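Local coordinates for mandelate racemase/muconate lactonizing enzyme-like protein (Rubrobacter xylanophilus DSM 9941, PDB 3CYJ) that is of unknown function but has the two-domain architecture of the enolase superfamily, with a capping domain and a TIM-type barrel that holds a sodium ion, at residues S25-L29 / A195-Y199; S57-V62 / V97-A101; W82-Q86 / V102-D106; A158-R162 / P336-S340; V178-R182 / F211-G216. All blocks are in the same frame, centred on the assembly; numbering follows the deposited sequence.

How the interactions relate
Interactions 2 and 3 lie in the N-terminal domain, share helix 97-116 and touch through Val62 and Val105, their centres about 10 Å apart; helices 57-70 and 78-88 supply the other sides. Interactions 4 and 5 belong to the C-terminal barrel, centres about 20 Å apart. Interaction 1 joins the two domains beside the sodium ion and touches interaction 5 through Tyr199 and Phe211. Along the chain, 25-29 comes first, then interactions 2 and 3, then 158-162; 178-182, 195-199 and 211-216 follow before 336-340, so interactions 1 and 5 cross while interaction 5 falls within the span of interaction 4. Interactions 1 and 2 both touch the second subunit. The contacts are thus spread over cap, barrel and domain interface.

Interaction 1: S25-L29 / A195-Y199; sequences SDGTL and ANGAY
Ala195 meets Gly27 through its carbonyl: O lies 3.8 Å from Gly27 CA, while the same oxygen accepts from Ala198 N and closes a type I' turn. Asn196 carries most of the contact. Its amide lies stacked on the carboxylate of Asp26, the planes only 15° apart, with OD1 and Asp26 OD2 3.4 Å apart as two acceptors that do not bond. Asp26 OD1 accepts from Thr28 N, an Asx turn. Asn196 ND2 and Gly27 N both donate to one water, which bridges the segments at 2.7 and 2.8 Å respectively. The backbone O of Asn196 takes a hydrogen bond of 2.7 Å from Thr28 OG1, arriving in the carbonyl plane with a C=O...donor angle of 154°; a chi1 of 49° turns OG1 to this acceptor. Arg90 of the second subunit reaches both Asp26 OD2, as a salt bridge, and Thr28 OG1, as a hydrogen bond. Ala198 ends the contact, its CB resting 4.0 Å from Gly27 CA. The side chain of Asn196 is about 3 Å from the sodium ion, whose site is formed by Asp194, Glu221 and Glu222. The turn 195-198 leads from barrel strand 190-194 into helix 201-215; the tight turn round Gly27 and Thr28 links the first long strand to the short strand that follows, so the N-terminal domain meets the barrel beside the metal.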
loop_
_atom_site.group_PDB
_atom_site.type_symbol
_atom_site.label_atom_id
_atom_site.label_comp_id
_atom_site.label_asym_id
_atom_site.label_seq_id
_atom_site.Cartn_x
_atom_site.Cartn_y
_atom_site.Cartn_z
ATOM N N SER A 25 31.861 -5.127 -26.252
ATOM C CA SER A 25 31.358 -5.670 -25.000
ATOM C C SER A 25 30.597 -4.583 -24.247
ATOM O O SER A 25 30.686 -3.390 -24.571
ATOM C CB SER A 25 32.498 -6.213 -24.163
ATOM O OG SER A 25 33.317 -5.129 -23.743
ATOM N N ASP A 26 29.854 -5.002 -23.237
ATOM C CA ASP A 26 29.162 -4.064 -22.403
ATOM C C ASP A 26 29.298 -4.666 -21.016
ATOM O O ASP A 26 30.087 -5.650 -20.835
ATOM C CB ASP A 26 27.701 -3.834 -22.855
ATOM C CG ASP A 26 26.851 -5.107 -22.867
ATOM O OD1 ASP A 26 27.052 -5.998 -22.002
ATOM O OD2 ASP A 26 25.941 -5.204 -23.728
ATOM N N GLY A 27 28.554 -4.112 -20.062
ATOM C CA GLY A 27 28.672 -4.561 -18.700
ATOM C C GLY A 27 28.435 -6.050 -18.521
ATOM O O GLY A 27 29.043 -6.645 -17.686
ATOM N N THR A 28 27.571 -6.681 -19.293
ATOM C CA THR A 28 27.295 -8.076 -19.029
ATOM C C THR A 28 27.470 -9.018 -20.243
ATOM O O THR A 28 27.048 -10.176 -20.168
ATOM C CB THR A 28 25.813 -8.265 -18.452
ATOM O OG1 THR A 28 24.887 -7.559 -19.281
ATOM C CG2 THR A 28 25.662 -7.739 -17.047
ATOM N N LEU A 29 28.068 -8.561 -21.346
ATOM C CA LEU A 29 28.175 -9.425 -22.525
ATOM C C LEU A 29 29.296 -9.012 -23.502
ATOM O O LEU A 29 29.682 -7.849 -23.548
ATOM C CB LEU A 29 26.829 -9.531 -23.227
ATOM C CG LEU A 29 26.600 -10.658 -24.258
ATOM C CD1 LEU A 29 26.323 -11.980 -23.624
ATOM C CD2 LEU A 29 25.432 -10.324 -25.144
ATOM N N ALA A 195 24.455 0.500 -18.425
ATOM C CA ALA A 195 25.182 -0.442 -17.551
ATOM C C ALA A 195 24.815 -1.898 -17.907
ATOM O O ALA A 195 25.467 -2.855 -17.442
ATOM C CB ALA A 195 24.886 -0.144 -16.077
ATOM N N ASN A 196 23.770 -2.058 -18.730
ATOM C CA ASN A 196 23.313 -3.378 -19.159
ATOM C C ASN A 196 23.206 -4.333 -17.968
ATOM O O ASN A 196 23.708 -5.484 -18.027
ATOM C CB ASN A 196 24.276 -3.952 -20.231
ATOM C CG ASN A 196 24.186 -3.182 -21.546
ATOM O OD1 ASN A 196 23.358 -3.531 -22.385
ATOM N ND2 ASN A 196 24.957 -2.066 -21.688
ATOM N N GLY A 197 22.612 -3.830 -16.885
ATOM C CA GLY A 197 22.350 -4.612 -15.668
ATOM C C GLY A 197 23.566 -5.028 -14.849
ATOM O O GLY A 197 23.497 -5.984 -14.081
ATOM N N ALA A 198 24.667 -4.298 -14.988
ATOM C CA ALA A 198 25.924 -4.712 -14.373
ATOM C C ALA A 198 26.042 -4.534 -12.866
ATOM O O ALA A 198 26.929 -5.147 -12.256
ATOM C CB ALA A 198 27.114 -4.007 -15.083
ATOM N N TYR A 199 25.219 -3.663 -12.278
ATOM C CA TYR A 199 25.335 -3.287 -10.868
ATOM C C TYR A 199 24.319 -3.937 -9.913
ATOM O O TYR A 199 23.201 -4.259 -10.306
ATOM C CB TYR A 199 25.118 -1.762 -10.723
ATOM C CG TYR A 199 26.045 -0.868 -11.528
ATOM C CD1 TYR A 199 27.423 -1.102 -11.590
ATOM C CD2 TYR A 199 25.528 0.247 -12.212
ATOM C CE1 TYR A 199 28.289 -0.247 -12.363
ATOM C CE2 TYR A 199 26.352 1.116 -12.908
ATOM C CZ TYR A 199 27.726 0.865 -13.005
ATOM O OH TYR A 199 28.476 1.735 -13.736
HETATM O O HOH W 1 27.219 -1.711 -20.342
#

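Interaction 2: S57-V62 / V97-A101; sequences SVGRFV and VGAMA
Ser57 OG, hydrogen-bonded to Asp55 OD2, lies against Val97 CG2 at 4.2 Å; the rest of the contact is apolar. Phe61 supplies the one aromatic ring. With CG anti to the backbone N (chi1 -163°), the ring reaches across to helix 97-116 and takes Gly98 CA over one face, 3.7 Å from the centroid and 15° off the ring normal, a CH-pi contact toward the rim. The lack of a side chain on Gly98 lets the ring come this close to the backbone. Ala101 CB sits among three side chains of the other helix: Val62 CG2 at 3.6 Å, Phe61 CD2 at 3.7 Å and Val58 CG1. The two branches of Val58 divide their work, CG1 lying on Ala101 and CG2 4.1 Å from both Val97 CG1 and Met100 CB; the two valines lie side by side, pointing opposite ways. The short helix segments cross at -68° with their axes 8.7 Å apart. Both helices lean on strand 46-53, where Thr52 is touched by Val58 and Met100, while Ile89 and Ala92 of the same chain, and Ser57 of the second subunit, also pack against Phe61.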
loop_
_atom_site.group_PDB
_atom_site.type_symbol
_atom_site.label_atom_id
_atom_site.label_comp_id
_atom_site.label_asym_id
_atom_site.label_seq_id
_atom_site.Cartn_x
_atom_site.Cartn_y
_atom_site.Cartn_z
ATOM N N SER A 57 17.999 -19.101 -35.056
ATOM C CA SER A 57 16.811 -19.923 -34.790
ATOM C C SER A 57 15.515 -19.135 -34.975
ATOM O O SER A 57 14.470 -19.743 -35.191
ATOM C CB SER A 57 16.874 -20.589 -33.408
ATOM O OG SER A 57 17.026 -19.636 -32.383
ATOM N N VAL A 58 15.577 -17.796 -34.925
ATOM C CA VAL A 58 14.402 -16.939 -35.192
ATOM C C VAL A 58 13.776 -17.242 -36.580
ATOM O O VAL A 58 12.541 -17.373 -36.717
ATOM C CB VAL A 58 14.775 -15.415 -35.059
ATOM C CG1 VAL A 58 13.658 -14.493 -35.590
ATOM C CG2 VAL A 58 15.144 -15.061 -33.617
ATOM N N GLY A 59 14.637 -17.421 -37.600
ATOM C CA GLY A 59 14.182 -17.795 -38.948
ATOM C C GLY A 59 13.417 -19.098 -39.039
ATOM O O GLY A 59 12.364 -19.186 -39.679
ATOM N N ARG A 60 13.913 -20.116 -38.359
ATOM C CA ARG A 60 13.176 -21.380 -38.253
ATOM C C ARG A 60 11.783 -21.241 -37.555
ATOM O O ARG A 60 10.763 -21.848 -37.996
ATOM C CB ARG A 60 14.070 -22.434 -37.534
ATOM C CG ARG A 60 13.471 -23.848 -37.629
ATOM C CD ARG A 60 13.411 -24.302 -39.147
ATOM N NE ARG A 60 12.399 -25.324 -39.386
ATOM C CZ ARG A 60 12.612 -26.638 -39.262
ATOM N NH1 ARG A 60 13.815 -27.109 -38.870
ATOM N NH2 ARG A 60 11.613 -27.490 -39.530
ATOM N N PHE A 61 11.727 -20.431 -36.476
ATOM C CA PHE A 61 10.451 -20.117 -35.829
ATOM C C PHE A 61 9.440 -19.475 -36.801
ATOM O O PHE A 61 8.272 -19.839 -36.821
ATOM C CB PHE A 61 10.664 -19.179 -34.609
ATOM C CG PHE A 61 9.474 -19.127 -33.659
ATOM C CD1 PHE A 61 9.463 -19.873 -32.486
ATOM C CD2 PHE A 61 8.357 -18.313 -33.946
ATOM C CE1 PHE A 61 8.329 -19.825 -31.594
ATOM C CE2 PHE A 61 7.256 -18.248 -33.077
ATOM C CZ PHE A 61 7.245 -19.012 -31.895
ATOM N N VAL A 62 9.881 -18.482 -37.567
ATOM C CA VAL A 62 9.019 -17.891 -38.642
ATOM C C VAL A 62 8.502 -18.953 -39.611
ATOM O O VAL A 62 7.288 -19.040 -39.885
ATOM C CB VAL A 62 9.765 -16.794 -39.455
ATOM C CG1 VAL A 62 8.923 -16.289 -40.647
ATOM C CG2 VAL A 62 10.223 -15.649 -38.515
ATOM N N VAL A 97 12.712 -15.382 -28.530
ATOM C CA VAL A 97 12.827 -15.754 -29.947
ATOM C C VAL A 97 11.486 -15.594 -30.709
ATOM O O VAL A 97 11.488 -15.028 -31.804
ATOM C CB VAL A 97 13.291 -17.242 -30.096
ATOM C CG1 VAL A 97 12.948 -17.796 -31.513
ATOM C CG2 VAL A 97 14.747 -17.361 -29.755
ATOM N N GLY A 98 10.380 -16.111 -30.124
ATOM C CA GLY A 98 9.042 -16.046 -30.721
ATOM C C GLY A 98 8.584 -14.605 -30.957
ATOM O O GLY A 98 7.916 -14.301 -31.988
ATOM N N ALA A 99 8.942 -13.705 -30.033
ATOM C CA ALA A 99 8.507 -12.317 -30.126
ATOM C C ALA A 99 9.306 -11.613 -31.200
ATOM O O ALA A 99 8.797 -10.740 -31.920
ATOM C CB ALA A 99 8.705 -11.592 -28.765
ATOM N N MET A 100 10.589 -11.952 -31.259
ATOM C CA MET A 100 11.491 -11.423 -32.277
ATOM C C MET A 100 10.972 -11.821 -33.684
ATOM O O MET A 100 10.984 -11.000 -34.619
ATOM C CB MET A 100 12.902 -11.958 -32.042
ATOM C CG MET A 100 13.581 -11.228 -30.933
ATOM S SD MET A 100 15.296 -11.594 -30.583
ATOM C CE MET A 100 14.957 -12.598 -29.217
ATOM N N ALA A 101 10.477 -13.061 -33.799
ATOM C CA ALA A 101 9.942 -13.564 -35.061
ATOM C C ALA A 101 8.651 -12.840 -35.436
ATOM O O ALA A 101 8.508 -12.356 -36.588
ATOM C CB ALA A 101 9.719 -15.086 -35.005
#

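Interaction 3: W82-Q86 / V102-D106; sequences WARMQ and VSAVD
Segments 82-86 and 102-106 run nearly antiparallel, their axes 10.8 Å apart and their directions at 161°, with Trp82 facing Asp106 at one end and Met85 facing Val102 at the other. Val102 projects between Trp82, Met85 and Gln86. Its CG1 branch lies 3.7 Å from Trp82 CD1 and 3.7 Å from Gln86 NE2, while CG2 lies 4.2 Å from Met85 CB. Gln86 folds back at chi2, which brings NE2 over one face of the indole of Trp82, near its rim, and also alongside the valine. The sulfur of Met85 meets Val105 CG1 at 3.7 Å; a bend at chi3 (-75°) then turns CE along the same valine, so sulfur and terminal methyl both lie against that branch. Asp106 approaches the indole obliquely, the carboxylate and ring planes 67° apart, with OD1 3.5 Å from Trp82 CD1. That oxygen is hydrogen-bonded to Thr278, and OD2 receives a weak bond from Ile277 N; Trp82 NE1 donates weakly to Gly275 O. Leu66 and Val69 of helix 57-70 close over Met85. Apart from Gln86 NE2 and the oblique approach of Asp106, the contact between the segments is apolar and probably rests mainly on van der Waals packing, whereas the polar ends of Trp82 and Asp106 turn to residues 275-278 of the barrel domain and tie the helix pair to it.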
loop_
_atom_site.group_PDB
_atom_site.type_symbol
_atom_site.label_atom_id
_atom_site.label_comp_id
_atom_site.label_asym_id
_atom_site.label_seq_id
_atom_site.Cartn_x
_atom_site.Cartn_y
_atom_site.Cartn_z
ATOM N N TRP A 82 -1.190 -10.215 -36.747
ATOM C CA TRP A 82 -0.438 -10.171 -35.505
ATOM C C TRP A 82 -1.199 -10.881 -34.402
ATOM O O TRP A 82 -0.625 -11.707 -33.684
ATOM C CB TRP A 82 -0.178 -8.727 -35.142
ATOM C CG TRP A 82 0.708 -8.419 -33.981
ATOM C CD1 TRP A 82 2.079 -8.185 -34.011
ATOM C CD2 TRP A 82 0.295 -8.174 -32.627
ATOM N NE1 TRP A 82 2.519 -7.835 -32.763
ATOM C CE2 TRP A 82 1.447 -7.809 -31.897
ATOM C CE3 TRP A 82 -0.942 -8.229 -31.962
ATOM C CZ2 TRP A 82 1.392 -7.470 -30.527
ATOM C CZ3 TRP A 82 -0.994 -7.901 -30.612
ATOM C CH2 TRP A 82 0.163 -7.540 -29.907
ATOM N N ALA A 83 -2.501 -10.607 -34.305
ATOM C CA ALA A 83 -3.323 -11.197 -33.250
ATOM C C ALA A 83 -3.400 -12.706 -33.407
ATOM O O ALA A 83 -3.285 -13.454 -32.426
ATOM C CB ALA A 83 -4.699 -10.596 -33.249
ATOM N N ARG A 84 -3.647 -13.145 -34.628
ATOM C CA ARG A 84 -3.682 -14.574 -34.955
ATOM C C ARG A 84 -2.271 -15.194 -34.699
ATOM O O ARG A 84 -2.178 -16.328 -34.208
ATOM C CB ARG A 84 -4.185 -14.797 -36.414
ATOM C CG ARG A 84 -5.661 -14.430 -36.615
ATOM C CD ARG A 84 -6.055 -14.338 -38.110
ATOM N NE ARG A 84 -5.511 -15.477 -38.853
ATOM C CZ ARG A 84 -4.734 -15.350 -39.927
ATOM N NH1 ARG A 84 -4.519 -14.124 -40.415
ATOM N NH2 ARG A 84 -4.232 -16.446 -40.548
ATOM N N MET A 85 -1.196 -14.450 -34.984
ATOM C CA MET A 85 0.149 -14.994 -34.722
ATOM C C MET A 85 0.406 -15.224 -33.210
ATOM O O MET A 85 0.870 -16.302 -32.808
ATOM C CB MET A 85 1.242 -14.108 -35.322
ATOM C CG MET A 85 1.411 -14.189 -36.895
ATOM S SD MET A 85 2.907 -13.430 -37.590
ATOM C CE MET A 85 2.533 -11.650 -37.490
ATOM N N GLN A 86 0.099 -14.210 -32.382
ATOM C CA GLN A 86 0.220 -14.286 -30.940
ATOM C C GLN A 86 -0.617 -15.464 -30.354
ATOM O O GLN A 86 -0.145 -16.177 -29.478
ATOM C CB GLN A 86 -0.219 -12.962 -30.292
ATOM C CG GLN A 86 0.524 -11.732 -30.720
ATOM C CD GLN A 86 1.951 -11.657 -30.216
ATOM O OE1 GLN A 86 2.504 -12.596 -29.582
ATOM N NE2 GLN A 86 2.586 -10.535 -30.513
ATOM N N VAL A 102 7.687 -12.807 -34.503
ATOM C CA VAL A 102 6.459 -12.020 -34.746
ATOM C C VAL A 102 6.788 -10.574 -35.196
ATOM O O VAL A 102 6.185 -10.039 -36.120
ATOM C CB VAL A 102 5.521 -11.991 -33.511
ATOM C CG1 VAL A 102 4.441 -10.963 -33.717
ATOM C CG2 VAL A 102 4.846 -13.373 -33.280
ATOM N N SER A 103 7.763 -9.950 -34.558
ATOM C CA SER A 103 8.125 -8.566 -34.857
ATOM C C SER A 103 8.597 -8.394 -36.304
ATOM O O SER A 103 8.143 -7.497 -37.023
ATOM C CB SER A 103 9.252 -8.127 -33.907
ATOM O OG SER A 103 8.764 -8.096 -32.578
ATOM N N ALA A 104 9.536 -9.244 -36.712
ATOM C CA ALA A 104 10.081 -9.220 -38.067
ATOM C C ALA A 104 8.957 -9.391 -39.071
ATOM O O ALA A 104 8.892 -8.659 -40.042
ATOM C CB ALA A 104 11.114 -10.363 -38.245
ATOM N N VAL A 105 8.079 -10.368 -38.841
ATOM C CA VAL A 105 6.954 -10.593 -39.729
ATOM C C VAL A 105 5.965 -9.393 -39.772
ATOM O O VAL A 105 5.522 -8.977 -40.838
ATOM C CB VAL A 105 6.206 -11.849 -39.362
ATOM C CG1 VAL A 105 4.988 -12.007 -40.263
ATOM C CG2 VAL A 105 7.089 -13.061 -39.535
ATOM N N ASP A 106 5.664 -8.818 -38.608
ATOM C CA ASP A 106 4.783 -7.673 -38.528
ATOM C C ASP A 106 5.315 -6.432 -39.290
ATOM O O ASP A 106 4.556 -5.686 -39.871
ATOM C CB ASP A 106 4.546 -7.323 -37.063
ATOM C CG ASP A 106 3.581 -6.140 -36.896
ATOM O OD1 ASP A 106 2.334 -6.334 -36.956
ATOM O OD2 ASP A 106 4.082 -5.027 -36.664
#

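Interaction 4: A158-R162 / P336-S340; sequences AGIPR and PEGGS
Two loops meet backbone to backbone where Gly159 and Gly339 lack side chains: the CA atoms of Gly159 and Gly338 are 4.1 Å apart, and Ile160 CA is 4.0 Å from Gly339 CA. All three glycines have positive phi, and Gly159 is the C-prime residue of the Schellman motif that ends helix 145-157. Just before it, Ala158 O accepts from Gly338 N at 2.9 Å, a straight bond with an N-H...acceptor angle of 162° in which the donor stands nearly along the C=O axis. Glu337 curls its carboxylate toward the same carbonyl, but OE1 and Ala158 O, 3.5 Å apart, are both acceptors. Ile160 lies across Pro336, CG1 3.6 Å from Pro336 O and CD1 4.1 Å from Pro336 CB. Arg162 bends at chi3 (-55°), and Pro161 CG lies over one face of its guanidinium, near the rim. The loops lie where strands 162-166 and 340-341 begin, both beside barrel strand 132-137, to which Arg162 and Gly339 are hydrogen-bonded; Arg162 NH2 uses Val134 O. Gly339 O is at the guanidinium edge, 3.1 Å from NH2, and the positive group probably still attracts this carbonyl, though not through a hydrogen bond.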
loop_
_atom_site.group_PDB
_atom_site.type_symbol
_atom_site.label_atom_id
_atom_site.label_comp_id
_atom_site.label_asym_id
_atom_site.label_seq_id
_atom_site.Cartn_x
_atom_site.Cartn_y
_atom_site.Cartn_z
ATOM N N ALA A 158 29.208 15.595 -36.100
ATOM C CA ALA A 158 28.131 15.431 -37.066
ATOM C C ALA A 158 26.839 16.124 -36.644
ATOM O O ALA A 158 25.804 15.973 -37.298
ATOM C CB ALA A 158 27.855 13.941 -37.318
ATOM N N GLY A 159 26.860 16.868 -35.548
ATOM C CA GLY A 159 25.632 17.569 -35.129
ATOM C C GLY A 159 24.614 16.714 -34.368
ATOM O O GLY A 159 23.469 17.140 -34.179
ATOM N N ILE A 160 25.002 15.499 -33.958
ATOM C CA ILE A 160 24.121 14.663 -33.102
ATOM C C ILE A 160 24.401 15.060 -31.654
ATOM O O ILE A 160 25.478 14.750 -31.120
ATOM C CB ILE A 160 24.366 13.139 -33.295
ATOM C CG1 ILE A 160 24.209 12.740 -34.763
ATOM C CG2 ILE A 160 23.428 12.295 -32.386
ATOM C CD1 ILE A 160 24.651 11.277 -35.037
ATOM N N PRO A 161 23.442 15.761 -31.014
ATOM C CA PRO A 161 23.673 16.417 -29.727
ATOM C C PRO A 161 23.478 15.517 -28.480
ATOM O O PRO A 161 23.407 16.028 -27.356
ATOM C CB PRO A 161 22.650 17.563 -29.747
ATOM C CG PRO A 161 21.482 17.006 -30.550
ATOM C CD PRO A 161 22.055 15.958 -31.489
ATOM N N ARG A 162 23.452 14.194 -28.699
ATOM C CA ARG A 162 23.248 13.200 -27.648
ATOM C C ARG A 162 24.020 11.938 -27.991
ATOM O O ARG A 162 23.900 11.390 -29.084
ATOM C CB ARG A 162 21.772 12.837 -27.523
ATOM C CG ARG A 162 20.874 13.970 -27.063
ATOM C CD ARG A 162 19.366 13.775 -27.490
ATOM N NE ARG A 162 19.229 13.586 -28.948
ATOM C CZ ARG A 162 18.864 14.545 -29.800
ATOM N NH1 ARG A 162 18.606 15.766 -29.344
ATOM N NH2 ARG A 162 18.764 14.299 -31.108
ATOM N N PRO A 336 21.741 10.582 -40.196
ATOM C CA PRO A 336 21.385 11.196 -38.905
ATOM C C PRO A 336 22.109 12.539 -38.661
ATOM O O PRO A 336 22.041 13.097 -37.561
ATOM C CB PRO A 336 21.876 10.155 -37.886
ATOM C CG PRO A 336 23.131 9.613 -38.554
ATOM C CD PRO A 336 22.741 9.510 -40.028
ATOM N N GLU A 337 22.828 13.002 -39.671
ATOM C CA GLU A 337 23.437 14.341 -39.670
ATOM C C GLU A 337 22.521 15.428 -39.058
ATOM O O GLU A 337 21.403 15.631 -39.490
ATOM C CB GLU A 337 23.816 14.689 -41.137
ATOM C CG GLU A 337 24.064 16.145 -41.442
ATOM C CD GLU A 337 25.447 16.611 -40.979
ATOM O OE1 GLU A 337 26.329 15.728 -40.745
ATOM O OE2 GLU A 337 25.646 17.855 -40.839
ATOM N N GLY A 338 23.003 16.133 -38.053
ATOM C CA GLY A 338 22.239 17.238 -37.473
ATOM C C GLY A 338 21.248 16.773 -36.391
ATOM O O GLY A 338 20.506 17.594 -35.840
ATOM N N GLY A 339 21.175 15.459 -36.146
ATOM C CA GLY A 339 20.567 14.942 -34.928
ATOM C C GLY A 339 19.261 14.204 -35.082
ATOM O O GLY A 339 18.709 13.693 -34.097
ATOM N N SER A 340 18.734 14.183 -36.307
ATOM C CA SER A 340 17.447 13.559 -36.548
ATOM C C SER A 340 17.476 12.604 -37.742
ATOM O O SER A 340 18.369 12.673 -38.585
ATOM C CB SER A 340 16.367 14.610 -36.755
ATOM O OG SER A 340 16.040 15.163 -35.510
#

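Interaction 5: V178-R182 / F211-G216; sequences VRAAR and FAREAG
Arg182 grips Ala215 O side-on with two nitrogens, NE at 3.0 Å and NH2 at 2.9 Å from that one oxygen. The NH2 donor lies in the carbonyl plane, the NE donor is tilted 33° from it, and the oxygen sits at the edge of the guanidinium. Bends at chi2 (55°) and chi3 fold the chain round so that this edge faces the carbonyl. NH1 is held in turn by Val189 O and Gly186 O, which fixes the rotation of the whole group. Ala215 CB fits against the other helix, 3.6 Å from Val178 O and 4.0 Å from Val178 CB. Both methyls of Val178 lie obliquely against Phe211, CG2 3.9 Å from CD1. On the outer side Arg179 CG rests 3.6 Å from Glu214 O; Arg179 NH1 and Glu214 OE2 stay 4.8 Å apart, too far for a salt bridge, so any attraction is probably weak. Helices 174-185 and 201-215 flank strand 190-194 in sequence, and Val178 and Ala181 pack inward on Met165 of strand 162-166. Successive helices packed side by side outside parallel strands, here with segments at 45°, are as in a beta/alpha (TIM-type) barrel, consistent with the C-terminal enolase-like domain.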
loop_
_atom_site.group_PDB
_atom_site.type_symbol
_atom_site.label_atom_id
_atom_site.label_comp_id
_atom_site.label_asym_id
_atom_site.label_seq_id
_atom_site.Cartn_x
_atom_site.Cartn_y
_atom_site.Cartn_z
ATOM N N VAL A 178 34.495 7.978 -18.569
ATOM C CA VAL A 178 33.466 9.026 -18.704
ATOM C C VAL A 178 34.062 10.441 -18.797
ATOM O O VAL A 178 33.573 11.276 -19.550
ATOM C CB VAL A 178 32.340 8.989 -17.606
ATOM C CG1 VAL A 178 31.521 7.699 -17.710
ATOM C CG2 VAL A 178 32.894 9.148 -16.206
ATOM N N ARG A 179 35.130 10.695 -18.040
ATOM C CA ARG A 179 35.881 11.953 -18.161
ATOM C C ARG A 179 36.450 12.169 -19.555
ATOM O O ARG A 179 36.343 13.268 -20.086
ATOM C CB ARG A 179 36.952 12.059 -17.075
ATOM C CG ARG A 179 36.290 12.472 -15.738
ATOM C CD ARG A 179 37.297 12.828 -14.672
ATOM N NE ARG A 179 38.247 11.735 -14.519
ATOM C CZ ARG A 179 38.333 10.982 -13.418
ATOM N NH1 ARG A 179 37.503 11.254 -12.373
ATOM N NH2 ARG A 179 39.257 9.988 -13.368
ATOM N N ALA A 180 37.001 11.108 -20.146
ATOM C CA ALA A 180 37.490 11.111 -21.537
ATOM C C ALA A 180 36.407 11.366 -22.565
ATOM O O ALA A 180 36.619 12.076 -23.567
ATOM C CB ALA A 180 38.211 9.774 -21.879
ATOM N N ALA A 181 35.245 10.770 -22.336
ATOM C CA ALA A 181 34.093 10.997 -23.217
ATOM C C ALA A 181 33.625 12.462 -23.128
ATOM O O ALA A 181 33.261 13.071 -24.125
ATOM C CB ALA A 181 32.921 9.985 -22.871
ATOM N N ARG A 182 33.608 13.013 -21.929
ATOM C CA ARG A 182 33.178 14.394 -21.769
ATOM C C ARG A 182 34.116 15.383 -22.506
ATOM O O ARG A 182 33.660 16.385 -23.109
ATOM C CB ARG A 182 33.049 14.769 -20.287
ATOM C CG ARG A 182 32.678 16.268 -20.055
ATOM C CD ARG A 182 31.401 16.642 -20.814
ATOM N NE ARG A 182 30.224 16.223 -20.099
ATOM C CZ ARG A 182 29.014 16.173 -20.645
ATOM N NH1 ARG A 182 28.869 16.516 -21.917
ATOM N NH2 ARG A 182 27.955 15.819 -19.911
ATOM N N PHE A 211 28.960 9.359 -11.504
ATOM C CA PHE A 211 28.938 9.764 -12.896
ATOM C C PHE A 211 28.351 11.164 -13.089
ATOM O O PHE A 211 28.890 11.919 -13.892
ATOM C CB PHE A 211 28.177 8.768 -13.742
ATOM C CG PHE A 211 28.861 7.419 -13.896
ATOM C CD1 PHE A 211 30.220 7.327 -14.067
ATOM C CD2 PHE A 211 28.103 6.256 -13.961
ATOM C CE1 PHE A 211 30.830 6.072 -14.256
ATOM C CE2 PHE A 211 28.692 5.020 -14.152
ATOM C CZ PHE A 211 30.057 4.932 -14.299
ATOM N N ALA A 212 27.275 11.522 -12.370
ATOM C CA ALA A 212 26.813 12.915 -12.404
ATOM C C ALA A 212 27.935 13.944 -12.088
ATOM O O ALA A 212 28.165 14.879 -12.874
ATOM C CB ALA A 212 25.577 13.124 -11.513
ATOM N N ARG A 213 28.693 13.709 -11.009
ATOM C CA ARG A 213 29.770 14.606 -10.575
ATOM C C ARG A 213 30.965 14.585 -11.527
ATOM O O ARG A 213 31.504 15.628 -11.886
ATOM C CB ARG A 213 30.258 14.239 -9.173
ATOM C CG ARG A 213 29.222 14.382 -8.052
ATOM C CD ARG A 213 29.832 14.106 -6.634
ATOM N NE ARG A 213 30.267 12.705 -6.422
ATOM C CZ ARG A 213 29.472 11.730 -5.953
ATOM N NH1 ARG A 213 29.929 10.469 -5.794
ATOM N NH2 ARG A 213 28.209 12.023 -5.657
ATOM N N GLU A 214 31.376 13.388 -11.919
ATOM C CA GLU A 214 32.559 13.193 -12.754
ATOM C C GLU A 214 32.378 13.755 -14.151
ATOM O O GLU A 214 33.317 14.287 -14.711
ATOM C CB GLU A 214 32.910 11.704 -12.857
ATOM C CG GLU A 214 33.687 11.233 -11.699
ATOM C CD GLU A 214 33.453 9.782 -11.341
ATOM O OE1 GLU A 214 33.064 8.983 -12.240
ATOM O OE2 GLU A 214 33.661 9.460 -10.132
ATOM N N ALA A 215 31.190 13.604 -14.746
ATOM C CA ALA A 215 31.038 14.005 -16.159
ATOM C C ALA A 215 29.696 14.560 -16.489
ATOM O O ALA A 215 29.394 14.722 -17.669
ATOM C CB ALA A 215 31.354 12.866 -17.139
ATOM N N GLY A 216 28.870 14.840 -15.495
ATOM C CA GLY A 216 27.584 15.472 -15.787
ATOM C C GLY A 216 26.606 14.650 -16.642
ATOM O O GLY A 216 25.954 15.186 -17.558
#